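Local coordinates for uroporphyrinogen-III C-methyltransferase (Pseudomonas denitrificans, PDB 1S4D), which catalyses the two successive S-adenosyl-L-methionine-dependent methylations, at C-2 and C-7, that turn uroporphyrinogen III into precorrin-2 on the routes to cobalamin and siroheme, at residues K77-V86 with R108-H119; P178-I189 with L237-V248. One frame throughout, in Å; residues are numbered along the deposited sequence.

From the N terminus the chain first builds the parallel sheet of strands 16-21, 43-46, 63-66, 94-99 and 123-126, and contact 1 falls within this part. Helix 78-90 leads through strand 94-99 to helix 109-118, so contact 1 closes a short loop of 21 residues and lays two helices side by side against that sheet. The chain then passes to the mixed sheet. There contact 2 closes a longer loop of 47 residues, pairing strand 179-183 with strand 241-245 after helices 189-198 and 225-235 and strands 206-211 and 219-224. The two loops follow in series and neither nest nor cross. The centres of contact 1 and contact 2 lie about 28 Å apart, on opposite sides of the chain's centre.

Contact 1: residues K77-V86 with R108-H119; sequences KQRDISLRLV and RGGEEALTLVEH
Arg79 and Glu118 form the salt bridge that crosses between the segments, meeting end-on: NH1 to OE2 (2.8 Å) and NH2 to OE1 (2.9 Å). These two simultaneous bonds, both on the syn side, fix the groups' rotation and hold their planes within 16° of each other. Within its own segment Arg108 holds Glu111 side-on in a second salt bridge, and Gln78 CB packs over the centre of that guanidinium, 3.4 Å from Arg108 CZ. Gln78 CG stands anti to the backbone N (chi1 -178°), and a bend at chi2 turns NE2 to Glu112 OE2 (3.0 Å), met on the anti side but well out of the carboxylate plane; NE2 also donates to Ser82 OG. A water joins Ser82 OG to Thr115 OG1. Toward the C-terminal ends the contact is apolar: Val86 CG2 meets Leu116 CD1 at 3.6 Å. The segment axes approach to 9.1 Å, crossing at -45°. Glu112, a knob among Gln78, Ile81, Ser82 and Leu85, makes salt bridges through OE2, shared with Gln78, to Arg97 and through OE1 to Lys99. Both helices thus pack on the parallel sheet of an alpha/beta domain, Leu85 on Val95 of strand 94-99, Leu116 on Val17 and Leu19 of strand 16-21.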
loop_
_atom_site.group_PDB
_atom_site.type_symbol
_atom_site.label_atom_id
_atom_site.label_comp_id
_atom_site.label_asym_id
_atom_site.label_seq_id
_atom_site.Cartn_x
_atom_site.Cartn_y
_atom_site.Cartn_z
ATOM N N LYS B 77 -22.571 -6.551 -12.098
ATOM C CA LYS B 77 -21.575 -5.581 -12.538
ATOM C C LYS B 77 -21.297 -4.655 -11.353
ATOM O O LYS B 77 -22.082 -4.596 -10.400
ATOM C CB LYS B 77 -22.016 -4.806 -13.804
ATOM C CG LYS B 77 -21.019 -3.678 -14.294
ATOM C CD LYS B 77 -19.978 -4.184 -15.336
ATOM C CE LYS B 77 -18.541 -4.032 -14.859
ATOM N NZ LYS B 77 -18.240 -5.074 -13.850
ATOM N N GLN B 78 -20.165 -3.961 -11.411
ATOM C CA GLN B 78 -19.749 -3.026 -10.381
ATOM C C GLN B 78 -20.846 -2.036 -10.025
ATOM O O GLN B 78 -21.050 -1.737 -8.860
ATOM C CB GLN B 78 -18.492 -2.282 -10.850
ATOM C CG GLN B 78 -17.902 -1.299 -9.849
ATOM C CD GLN B 78 -17.778 -1.899 -8.470
ATOM O OE1 GLN B 78 -17.174 -2.952 -8.315
ATOM N NE2 GLN B 78 -18.365 -1.247 -7.473
ATOM N N ARG B 79 -21.548 -1.545 -11.043
ATOM C CA ARG B 79 -22.609 -0.552 -10.880
ATOM C C ARG B 79 -23.707 -1.071 -9.945
ATOM O O ARG B 79 -24.270 -0.307 -9.155
ATOM C CB ARG B 79 -23.180 -0.151 -12.256
ATOM C CG ARG B 79 -24.307 0.892 -12.231
ATOM C CD ARG B 79 -23.847 2.356 -12.211
ATOM N NE ARG B 79 -24.973 3.294 -12.308
ATOM C CZ ARG B 79 -24.923 4.592 -11.964
ATOM N NH1 ARG B 79 -26.009 5.361 -12.086
ATOM N NH2 ARG B 79 -23.791 5.126 -11.493
ATOM N N ASP B 80 -23.990 -2.374 -10.039
ATOM C CA ASP B 80 -25.017 -2.998 -9.226
ATOM C C ASP B 80 -24.611 -2.931 -7.773
ATOM O O ASP B 80 -25.425 -2.611 -6.925
ATOM C CB ASP B 80 -25.253 -4.457 -9.646
ATOM C CG ASP B 80 -26.136 -4.582 -10.878
ATOM O OD1 ASP B 80 -26.166 -5.686 -11.485
ATOM O OD2 ASP B 80 -26.827 -3.635 -11.312
ATOM N N ILE B 81 -23.350 -3.234 -7.492
ATOM C CA ILE B 81 -22.835 -3.166 -6.133
ATOM C C ILE B 81 -22.867 -1.732 -5.605
ATOM O O ILE B 81 -23.158 -1.498 -4.431
ATOM C CB ILE B 81 -21.409 -3.736 -6.072
ATOM C CG1 ILE B 81 -21.436 -5.235 -6.385
ATOM C CG2 ILE B 81 -20.746 -3.451 -4.700
ATOM C CD1 ILE B 81 -20.071 -5.808 -6.677
ATOM N N SER B 82 -22.574 -0.781 -6.479
ATOM C CA SER B 82 -22.533 0.616 -6.092
ATOM C C SER B 82 -23.930 1.141 -5.797
ATOM O O SER B 82 -24.121 1.876 -4.826
ATOM C CB SER B 82 -21.866 1.465 -7.169
ATOM O OG SER B 82 -20.504 1.122 -7.311
ATOM N N LEU B 83 -24.897 0.766 -6.626
ATOM C CA LEU B 83 -26.260 1.206 -6.420
ATOM C C LEU B 83 -26.804 0.672 -5.085
ATOM O O LEU B 83 -27.552 1.391 -4.396
ATOM C CB LEU B 83 -27.156 0.846 -7.623
ATOM C CG LEU B 83 -26.978 1.737 -8.883
ATOM C CD1 LEU B 83 -27.871 1.357 -10.056
ATOM C CD2 LEU B 83 -27.125 3.217 -8.585
ATOM N N ARG B 84 -26.392 -0.546 -4.711
ATOM C CA ARG B 84 -26.877 -1.214 -3.503
ATOM C C ARG B 84 -26.358 -0.464 -2.278
ATOM O O ARG B 84 -27.108 -0.269 -1.306
ATOM C CB ARG B 84 -26.528 -2.728 -3.491
ATOM C CG ARG B 84 -26.314 -3.389 -2.109
ATOM C CD ARG B 84 -27.352 -4.450 -1.639
ATOM N NE ARG B 84 -28.612 -3.859 -1.199
ATOM C CZ ARG B 84 -29.339 -4.222 -0.123
ATOM N NH1 ARG B 84 -30.471 -3.587 0.129
ATOM N NH2 ARG B 84 -28.972 -5.179 0.715
ATOM N N LEU B 85 -25.096 -0.018 -2.344
ATOM C CA LEU B 85 -24.519 0.854 -1.320
ATOM C C LEU B 85 -25.347 2.124 -1.146
ATOM O O LEU B 85 -25.651 2.530 -0.028
ATOM C CB LEU B 85 -23.068 1.211 -1.648
ATOM C CG LEU B 85 -22.046 0.056 -1.648
ATOM C CD1 LEU B 85 -20.616 0.581 -1.872
ATOM C CD2 LEU B 85 -22.160 -0.850 -0.402
ATOM N N VAL B 86 -25.732 2.727 -2.259
ATOM C CA VAL B 86 -26.579 3.898 -2.241
ATOM C C VAL B 86 -27.939 3.559 -1.610
ATOM O O VAL B 86 -28.482 4.354 -0.848
ATOM C CB VAL B 86 -26.722 4.506 -3.669
ATOM C CG1 VAL B 86 -27.833 5.580 -3.734
ATOM C CG2 VAL B 86 -25.384 5.079 -4.129
ATOM N N ARG B 108 -11.641 -1.125 -7.829
ATOM C CA ARG B 108 -12.811 -0.289 -8.165
ATOM C C ARG B 108 -13.423 0.612 -7.072
ATOM O O ARG B 108 -14.610 0.923 -7.122
ATOM C CB ARG B 108 -13.899 -1.057 -8.937
ATOM C CG ARG B 108 -13.560 -2.488 -9.296
ATOM C CD ARG B 108 -14.011 -3.051 -10.664
ATOM N NE ARG B 108 -14.668 -2.138 -11.601
ATOM C CZ ARG B 108 -15.552 -2.540 -12.527
ATOM N NH1 ARG B 108 -16.127 -1.659 -13.353
ATOM N NH2 ARG B 108 -15.875 -3.836 -12.612
ATOM N N GLY B 109 -12.605 1.073 -6.131
ATOM C CA GLY B 109 -13.033 2.008 -5.104
ATOM C C GLY B 109 -13.378 3.413 -5.598
ATOM O O GLY B 109 -14.343 4.044 -5.123
ATOM N N GLY B 110 -12.576 3.917 -6.532
ATOM C CA GLY B 110 -12.906 5.144 -7.239
ATOM C C GLY B 110 -14.284 5.127 -7.877
ATOM O O GLY B 110 -15.064 6.056 -7.659
ATOM N N GLU B 111 -14.598 4.074 -8.633
ATOM C CA GLU B 111 -15.918 3.933 -9.249
ATOM C C GLU B 111 -17.012 3.994 -8.193
ATOM O O GLU B 111 -17.985 4.746 -8.346
ATOM C CB GLU B 111 -16.048 2.625 -10.026
ATOM C CG GLU B 111 -15.222 2.606 -11.288
ATOM C CD GLU B 111 -15.272 1.273 -12.012
ATOM O OE1 GLU B 111 -14.274 0.509 -11.934
ATOM O OE2 GLU B 111 -16.317 0.999 -12.665
ATOM N N GLU B 112 -16.850 3.202 -7.126
ATOM C CA GLU B 112 -17.853 3.169 -6.068
ATOM C C GLU B 112 -18.074 4.575 -5.502
ATOM O O GLU B 112 -19.214 5.056 -5.513
ATOM C CB GLU B 112 -17.481 2.174 -4.984
ATOM C CG GLU B 112 -17.515 0.756 -5.504
ATOM C CD GLU B 112 -17.205 -0.309 -4.477
ATOM O OE1 GLU B 112 -16.236 -0.166 -3.683
ATOM O OE2 GLU B 112 -17.929 -1.312 -4.513
ATOM N N ALA B 113 -16.996 5.236 -5.061
ATOM C CA ALA B 113 -17.083 6.571 -4.497
ATOM C C ALA B 113 -17.766 7.514 -5.482
ATOM O O ALA B 113 -18.618 8.314 -5.104
ATOM C CB ALA B 113 -15.683 7.092 -4.121
ATOM N N LEU B 114 -17.404 7.388 -6.756
ATOM C CA LEU B 114 -17.976 8.236 -7.799
ATOM C C LEU B 114 -19.481 8.046 -7.866
ATOM O O LEU B 114 -20.234 9.017 -7.968
ATOM C CB LEU B 114 -17.345 7.909 -9.139
ATOM C CG LEU B 114 -16.634 8.961 -9.989
ATOM C CD1 LEU B 114 -15.935 10.074 -9.198
ATOM C CD2 LEU B 114 -15.656 8.237 -10.944
ATOM N N THR B 115 -19.924 6.797 -7.777
ATOM C CA THR B 115 -21.342 6.501 -7.723
ATOM C C THR B 115 -21.959 7.104 -6.466
ATOM O O THR B 115 -23.017 7.739 -6.539
ATOM C CB THR B 115 -21.579 4.982 -7.789
ATOM O OG1 THR B 115 -21.030 4.473 -9.011
ATOM C CG2 THR B 115 -23.057 4.672 -7.919
ATOM N N LEU B 116 -21.296 6.925 -5.322
ATOM C CA LEU B 116 -21.751 7.558 -4.079
ATOM C C LEU B 116 -21.978 9.091 -4.262
ATOM O O LEU B 116 -23.055 9.607 -3.957
ATOM C CB LEU B 116 -20.799 7.236 -2.925
ATOM C CG LEU B 116 -21.012 5.994 -2.024
ATOM C CD1 LEU B 116 -22.200 5.101 -2.380
ATOM C CD2 LEU B 116 -19.760 5.145 -1.895
ATOM N N VAL B 117 -20.989 9.797 -4.808
ATOM C CA VAL B 117 -21.108 11.230 -5.023
ATOM C C VAL B 117 -22.311 11.609 -5.916
ATOM O O VAL B 117 -23.127 12.458 -5.544
ATOM C CB VAL B 117 -19.800 11.824 -5.567
ATOM C CG1 VAL B 117 -20.018 13.257 -6.004
ATOM C CG2 VAL B 117 -18.721 11.748 -4.505
ATOM N N GLU B 118 -22.416 10.955 -7.073
ATOM C CA GLU B 118 -23.518 11.121 -8.014
ATOM C C GLU B 118 -24.895 11.092 -7.331
ATOM O O GLU B 118 -25.799 11.836 -7.711
ATOM C CB GLU B 118 -23.398 10.018 -9.082
ATOM C CG GLU B 118 -24.537 9.833 -10.087
ATOM C CD GLU B 118 -24.400 8.508 -10.835
ATOM O OE1 GLU B 118 -23.271 7.951 -10.882
ATOM O OE2 GLU B 118 -25.409 7.990 -11.364
ATOM N N HIS B 119 -25.046 10.245 -6.318
ATOM C CA HIS B 119 -26.333 10.065 -5.651
ATOM C C HIS B 119 -26.380 10.744 -4.290
ATOM O O HIS B 119 -27.249 10.426 -3.466
ATOM C CB HIS B 119 -26.673 8.583 -5.501
ATOM C CG HIS B 119 -26.683 7.827 -6.792
ATOM N ND1 HIS B 119 -27.846 7.541 -7.478
ATOM C CD2 HIS B 119 -25.675 7.286 -7.517
ATOM C CE1 HIS B 119 -27.554 6.865 -8.574
ATOM N NE2 HIS B 119 -26.243 6.694 -8.620
HETATM O O HOH W 1 -20.101 1.775 -9.875
#

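Contact 2: residues P178-I189 with L237-V248. With SAH (S-adenosyl-L-homocysteine), chain Q.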
loop_
_atom_site.group_PDB
_atom_site.type_symbol
_atom_site.label_atom_id
_atom_site.label_comp_id
_atom_site.label_asym_id
_atom_site.label_seq_id
_atom_site.Cartn_x
_atom_site.Cartn_y
_atom_site.Cartn_z
ATOM N N PRO B 178 13.286 -1.842 -12.174
ATOM C CA PRO B 178 13.891 -3.154 -12.026
ATOM C C PRO B 178 12.834 -4.075 -11.426
ATOM O O PRO B 178 12.595 -5.097 -12.103
ATOM C CB PRO B 178 15.104 -2.916 -11.140
ATOM C CG PRO B 178 15.046 -1.593 -10.701
ATOM C CD PRO B 178 13.949 -0.818 -11.363
ATOM N N VAL B 179 12.043 -3.671 -10.426
ATOM C CA VAL B 179 10.968 -4.539 -9.904
ATOM C C VAL B 179 9.573 -4.281 -10.485
ATOM O O VAL B 179 9.173 -3.128 -10.637
ATOM C CB VAL B 179 10.919 -4.483 -8.360
ATOM C CG1 VAL B 179 9.749 -5.317 -7.805
ATOM C CG2 VAL B 179 12.269 -4.967 -7.801
ATOM N N ILE B 180 8.857 -5.353 -10.878
ATOM C CA ILE B 180 7.466 -5.233 -11.340
ATOM C C ILE B 180 6.611 -6.072 -10.424
ATOM O O ILE B 180 6.976 -7.213 -10.106
ATOM C CB ILE B 180 7.260 -5.781 -12.789
ATOM C CG1 ILE B 180 8.395 -5.382 -13.755
ATOM C CG2 ILE B 180 5.893 -5.395 -13.318
ATOM C CD1 ILE B 180 8.398 -4.001 -14.129
ATOM N N VAL B 181 5.470 -5.523 -10.019
ATOM C CA VAL B 181 4.566 -6.222 -9.124
ATOM C C VAL B 181 3.207 -6.327 -9.805
ATOM O O VAL B 181 2.589 -5.313 -10.159
ATOM C CB VAL B 181 4.429 -5.492 -7.764
ATOM C CG1 VAL B 181 3.267 -6.104 -6.917
ATOM C CG2 VAL B 181 5.794 -5.432 -7.012
ATOM N N MET B 182 2.736 -7.547 -9.991
ATOM C CA MET B 182 1.603 -7.744 -10.868
ATOM C C MET B 182 0.424 -8.362 -10.138
ATOM O O MET B 182 0.577 -9.389 -9.469
ATOM C CB MET B 182 2.019 -8.593 -12.069
ATOM C CG MET B 182 3.363 -8.200 -12.632
ATOM S SD MET B 182 3.533 -8.770 -14.305
ATOM C CE MET B 182 3.985 -10.511 -14.054
ATOM N N TYR B 183 -0.726 -7.693 -10.282
ATOM C CA TYR B 183 -2.029 -8.077 -9.755
ATOM C C TYR B 183 -2.799 -8.762 -10.879
ATOM O O TYR B 183 -2.604 -8.429 -12.044
ATOM C CB TYR B 183 -2.806 -6.820 -9.343
ATOM C CG TYR B 183 -2.310 -6.140 -8.075
ATOM C CD1 TYR B 183 -1.170 -5.298 -8.080
ATOM C CD2 TYR B 183 -2.995 -6.307 -6.878
ATOM C CE1 TYR B 183 -0.716 -4.677 -6.912
ATOM C CE2 TYR B 183 -2.561 -5.695 -5.728
ATOM C CZ TYR B 183 -1.424 -4.895 -5.743
ATOM O OH TYR B 183 -1.033 -4.327 -4.556
ATOM N N MET B 184 -3.659 -9.730 -10.542
ATOM C CA MET B 184 -4.508 -10.410 -11.529
ATOM C C MET B 184 -3.782 -10.799 -12.813
ATOM O O MET B 184 -4.265 -10.523 -13.904
ATOM C CB MET B 184 -5.734 -9.567 -11.870
ATOM C CG MET B 184 -6.448 -9.029 -10.636
ATOM S SD MET B 184 -7.768 -7.929 -11.076
ATOM C CE MET B 184 -7.006 -6.366 -10.724
ATOM N N ALA B 185 -2.650 -11.486 -12.657
ATOM C CA ALA B 185 -1.764 -11.817 -13.770
ATOM C C ALA B 185 -1.608 -13.315 -13.956
ATOM O O ALA B 185 -0.730 -13.760 -14.685
ATOM C CB ALA B 185 -0.400 -11.165 -13.569
ATOM N N MET B 186 -2.448 -14.104 -13.303
ATOM C CA MET B 186 -2.278 -15.561 -13.352
ATOM C C MET B 186 -2.780 -16.151 -14.667
ATOM O O MET B 186 -2.076 -16.890 -15.326
ATOM C CB MET B 186 -2.994 -16.245 -12.179
ATOM C CG MET B 186 -2.417 -15.927 -10.837
ATOM S SD MET B 186 -0.897 -16.794 -10.524
ATOM C CE MET B 186 -1.512 -18.409 -9.883
ATOM N N LYS B 187 -4.011 -15.829 -15.026
ATOM C CA LYS B 187 -4.673 -16.450 -16.150
ATOM C C LYS B 187 -3.924 -16.101 -17.439
ATOM O O LYS B 187 -3.895 -16.881 -18.379
ATOM C CB LYS B 187 -6.134 -15.982 -16.188
ATOM C CG LYS B 187 -7.038 -16.705 -17.174
ATOM C CD LYS B 187 -8.247 -15.833 -17.529
ATOM C CE LYS B 187 -9.377 -16.657 -18.218
ATOM N NZ LYS B 187 -10.160 -17.564 -17.270
ATOM N N HIS B 188 -3.287 -14.941 -17.455
ATOM C CA HIS B 188 -2.575 -14.479 -18.625
ATOM C C HIS B 188 -1.069 -14.409 -18.413
ATOM O O HIS B 188 -0.386 -13.668 -19.117
ATOM C CB HIS B 188 -3.076 -13.095 -19.048
ATOM C CG HIS B 188 -4.551 -13.014 -19.286
ATOM N ND1 HIS B 188 -5.201 -13.787 -20.223
ATOM C CD2 HIS B 188 -5.497 -12.218 -18.730
ATOM C CE1 HIS B 188 -6.489 -13.487 -20.219
ATOM N NE2 HIS B 188 -6.692 -12.533 -19.324
ATOM N N ILE B 189 -0.544 -15.185 -17.471
ATOM C CA ILE B 189 0.899 -15.207 -17.206
ATOM C C ILE B 189 1.805 -15.487 -18.417
ATOM O O ILE B 189 2.798 -14.804 -18.604
ATOM C CB ILE B 189 1.247 -16.130 -16.005
ATOM C CG1 ILE B 189 2.679 -15.837 -15.519
ATOM C CG2 ILE B 189 1.014 -17.610 -16.332
ATOM C CD1 ILE B 189 2.775 -14.561 -14.719
ATOM N N LEU B 237 -0.895 -23.806 -8.484
ATOM C CA LEU B 237 -1.247 -22.566 -7.798
ATOM C C LEU B 237 -2.405 -21.867 -8.456
ATOM O O LEU B 237 -2.599 -22.019 -9.653
ATOM C CB LEU B 237 -0.054 -21.621 -7.794
ATOM C CG LEU B 237 0.907 -21.603 -6.598
ATOM C CD1 LEU B 237 0.849 -22.830 -5.698
ATOM C CD2 LEU B 237 2.320 -21.382 -7.099
ATOM N N GLU B 238 -3.146 -21.077 -7.672
ATOM C CA GLU B 238 -4.347 -20.355 -8.127
ATOM C C GLU B 238 -4.413 -18.949 -7.551
ATOM O O GLU B 238 -3.820 -18.691 -6.497
ATOM C CB GLU B 238 -5.615 -21.049 -7.642
ATOM C CG GLU B 238 -6.053 -22.262 -8.443
ATOM C CD GLU B 238 -6.752 -23.284 -7.558
ATOM O OE1 GLU B 238 -6.310 -23.489 -6.390
ATOM O OE2 GLU B 238 -7.741 -23.891 -8.025
ATOM N N PRO B 239 -5.145 -18.046 -8.223
ATOM C CA PRO B 239 -5.528 -16.761 -7.627
ATOM C C PRO B 239 -6.145 -16.980 -6.242
ATOM O O PRO B 239 -6.664 -18.064 -5.987
ATOM C CB PRO B 239 -6.604 -16.230 -8.587
ATOM C CG PRO B 239 -6.380 -16.925 -9.893
ATOM C CD PRO B 239 -5.639 -18.187 -9.612
ATOM N N PRO B 240 -6.076 -15.985 -5.367
ATOM C CA PRO B 240 -5.376 -14.726 -5.672
ATOM C C PRO B 240 -3.852 -14.861 -5.477
ATOM O O PRO B 240 -3.431 -15.526 -4.546
ATOM C CB PRO B 240 -5.979 -13.744 -4.676
ATOM C CG PRO B 240 -6.375 -14.644 -3.468
ATOM C CD PRO B 240 -6.670 -16.003 -4.015
ATOM N N ALA B 241 -3.052 -14.253 -6.350
ATOM C CA ALA B 241 -1.607 -14.304 -6.242
ATOM C C ALA B 241 -1.010 -12.971 -6.624
ATOM O O ALA B 241 -1.555 -12.254 -7.444
ATOM C CB ALA B 241 -1.041 -15.403 -7.141
ATOM N N ILE B 242 0.113 -12.616 -6.034
ATOM C CA ILE B 242 0.827 -11.471 -6.548
ATOM C C ILE B 242 2.069 -12.038 -7.237
ATOM O O ILE B 242 2.750 -12.897 -6.670
ATOM C CB ILE B 242 1.197 -10.515 -5.391
ATOM C CG1 ILE B 242 -0.027 -9.718 -4.936
ATOM C CG2 ILE B 242 2.406 -9.623 -5.767
ATOM C CD1 ILE B 242 -0.349 -8.523 -5.813
ATOM N N VAL B 243 2.349 -11.584 -8.455
ATOM C CA VAL B 243 3.561 -11.979 -9.154
ATOM C C VAL B 243 4.573 -10.839 -9.181
ATOM O O VAL B 243 4.294 -9.757 -9.740
ATOM C CB VAL B 243 3.289 -12.353 -10.591
ATOM C CG1 VAL B 243 4.525 -13.035 -11.174
ATOM C CG2 VAL B 243 2.048 -13.241 -10.701
ATOM N N VAL B 244 5.737 -11.083 -8.576
ATOM C CA VAL B 244 6.799 -10.080 -8.454
ATOM C C VAL B 244 7.985 -10.487 -9.298
ATOM O O VAL B 244 8.439 -11.631 -9.239
ATOM C CB VAL B 244 7.240 -9.864 -6.949
ATOM C CG1 VAL B 244 7.692 -11.181 -6.304
ATOM C CG2 VAL B 244 8.325 -8.790 -6.812
ATOM N N VAL B 245 8.491 -9.541 -10.066
ATOM C CA VAL B 245 9.610 -9.770 -10.959
ATOM C C VAL B 245 10.800 -8.933 -10.473
ATOM O O VAL B 245 10.646 -7.730 -10.117
ATOM C CB VAL B 245 9.216 -9.382 -12.398
ATOM C CG1 VAL B 245 10.353 -9.626 -13.364
ATOM C CG2 VAL B 245 7.958 -10.164 -12.838
ATOM N N GLY B 246 11.974 -9.567 -10.414
ATOM C CA GLY B 246 13.208 -8.857 -10.123
ATOM C C GLY B 246 14.003 -9.254 -8.899
ATOM O O GLY B 246 13.629 -10.130 -8.118
ATOM N N GLU B 247 15.120 -8.576 -8.707
ATOM C CA GLU B 247 16.164 -9.084 -7.819
ATOM C C GLU B 247 15.730 -9.177 -6.373
ATOM O O GLU B 247 16.265 -10.003 -5.630
ATOM C CB GLU B 247 17.468 -8.280 -7.981
ATOM C CG GLU B 247 18.149 -8.473 -9.337
ATOM C CD GLU B 247 18.535 -9.921 -9.624
ATOM O OE1 GLU B 247 18.299 -10.367 -10.769
ATOM O OE2 GLU B 247 19.088 -10.609 -8.719
ATOM N N VAL B 248 14.763 -8.347 -5.977
ATOM C CA VAL B 248 14.195 -8.444 -4.632
ATOM C C VAL B 248 13.690 -9.849 -4.296
ATOM O O VAL B 248 13.648 -10.220 -3.121
ATOM C CB VAL B 248 13.040 -7.446 -4.361
ATOM C CG1 VAL B 248 13.569 -6.012 -4.190
ATOM C CG2 VAL B 248 11.938 -7.538 -5.431
HETATM N N SAH Q . -7.404 -3.778 -3.795
HETATM C CA SAH Q . -6.718 -5.055 -3.699
HETATM C CB SAH Q . -6.638 -5.705 -5.070
HETATM C CG SAH Q . -7.891 -6.464 -5.465
HETATM S SD SAH Q . -7.997 -6.955 -7.206
HETATM C C SAH Q . -5.343 -4.898 -3.036
HETATM O O SAH Q . -4.914 -3.803 -2.679
HETATM O OXT SAH Q . -4.600 -5.847 -2.805
HETATM C "C5'" SAH Q . -7.620 -8.683 -6.761
HETATM C "C4'" SAH Q . -6.165 -9.149 -6.900
HETATM O "O4'" SAH Q . -5.387 -8.779 -5.780
HETATM C "C3'" SAH Q . -5.942 -10.657 -6.966
HETATM O "O3'" SAH Q . -6.258 -11.262 -8.190
HETATM C "C2'" SAH Q . -4.480 -10.808 -6.581
HETATM O "O2'" SAH Q . -3.575 -10.506 -7.624
HETATM C "C1'" SAH Q . -4.360 -9.721 -5.528
HETATM N N9 SAH Q . -4.498 -10.218 -4.140
HETATM C C8 SAH Q . -5.469 -9.823 -3.278
HETATM N N7 SAH Q . -5.295 -10.449 -2.112
HETATM C C5 SAH Q . -4.232 -11.254 -2.196
HETATM C C6 SAH Q . -3.625 -12.109 -1.273
HETATM N N6 SAH Q . -4.097 -12.229 -0.046
HETATM N N1 SAH Q . -2.511 -12.831 -1.653
HETATM C C2 SAH Q . -2.009 -12.681 -2.928
HETATM N N3 SAH Q . -2.613 -11.830 -3.839
HETATM C C4 SAH Q . -3.709 -11.120 -3.479
HETATM O O HOH W 2 -1.039 -11.797 -10.325
#
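Tyr183 CG and Ile242 CG1 both stand anti to their carbonyl carbons, leaving the two side chains side by side and pointing the same way, and a bend at chi2 of Ile242 (-81°) carries CD1 over the tyrosine ring. Ile242 CD1 sits over the ring centre, 3.5 Å from the centroid of Tyr183, in a CH-pi contact. The pair lies at the end of an antiparallel ladder between neighbouring strands of the mixed sheet, whose segment axes approach to 4.7 Å with 163° between their directions. Ile180 with Val245 and Met182 with Val243 are the hydrogen-bonded pairs, each closed by two backbone bonds; Val181 with Val244 is the non-hydrogen-bonded pair between them. One face of the sheet carries Ile180, Met182, Val243 and Val245, where Met182 CE rests 3.9 Å from Val243 CG1. The other carries Val181 and Val244, which pack on Leu136 of helix 131-137.

Past the ladder, the bent chain of Met186 brings SD within 3.7 Å of Ala241 CB and sets CE against the backbone of Leu237 and Glu238 and beside the Pro239 ring. Strand 151-156 pairs with the other edge of strand 179-183, away from strand 241-245, and Thr130 and Gly132 bind the Tyr183 hydroxyl, fixing the ring beside the ligand.

The strand ends form part of the S-adenosyl-L-homocysteine pocket. A water bridges Met182 O, Ala185 N and Ala241 O where the strands part. Both segments grip one ribose hydroxyl: Met184 N donates to O2' of the ligand at 3.0 Å, nearly straight at the hydrogen, and that same O2' donates to Ala241 O at 2.7 Å.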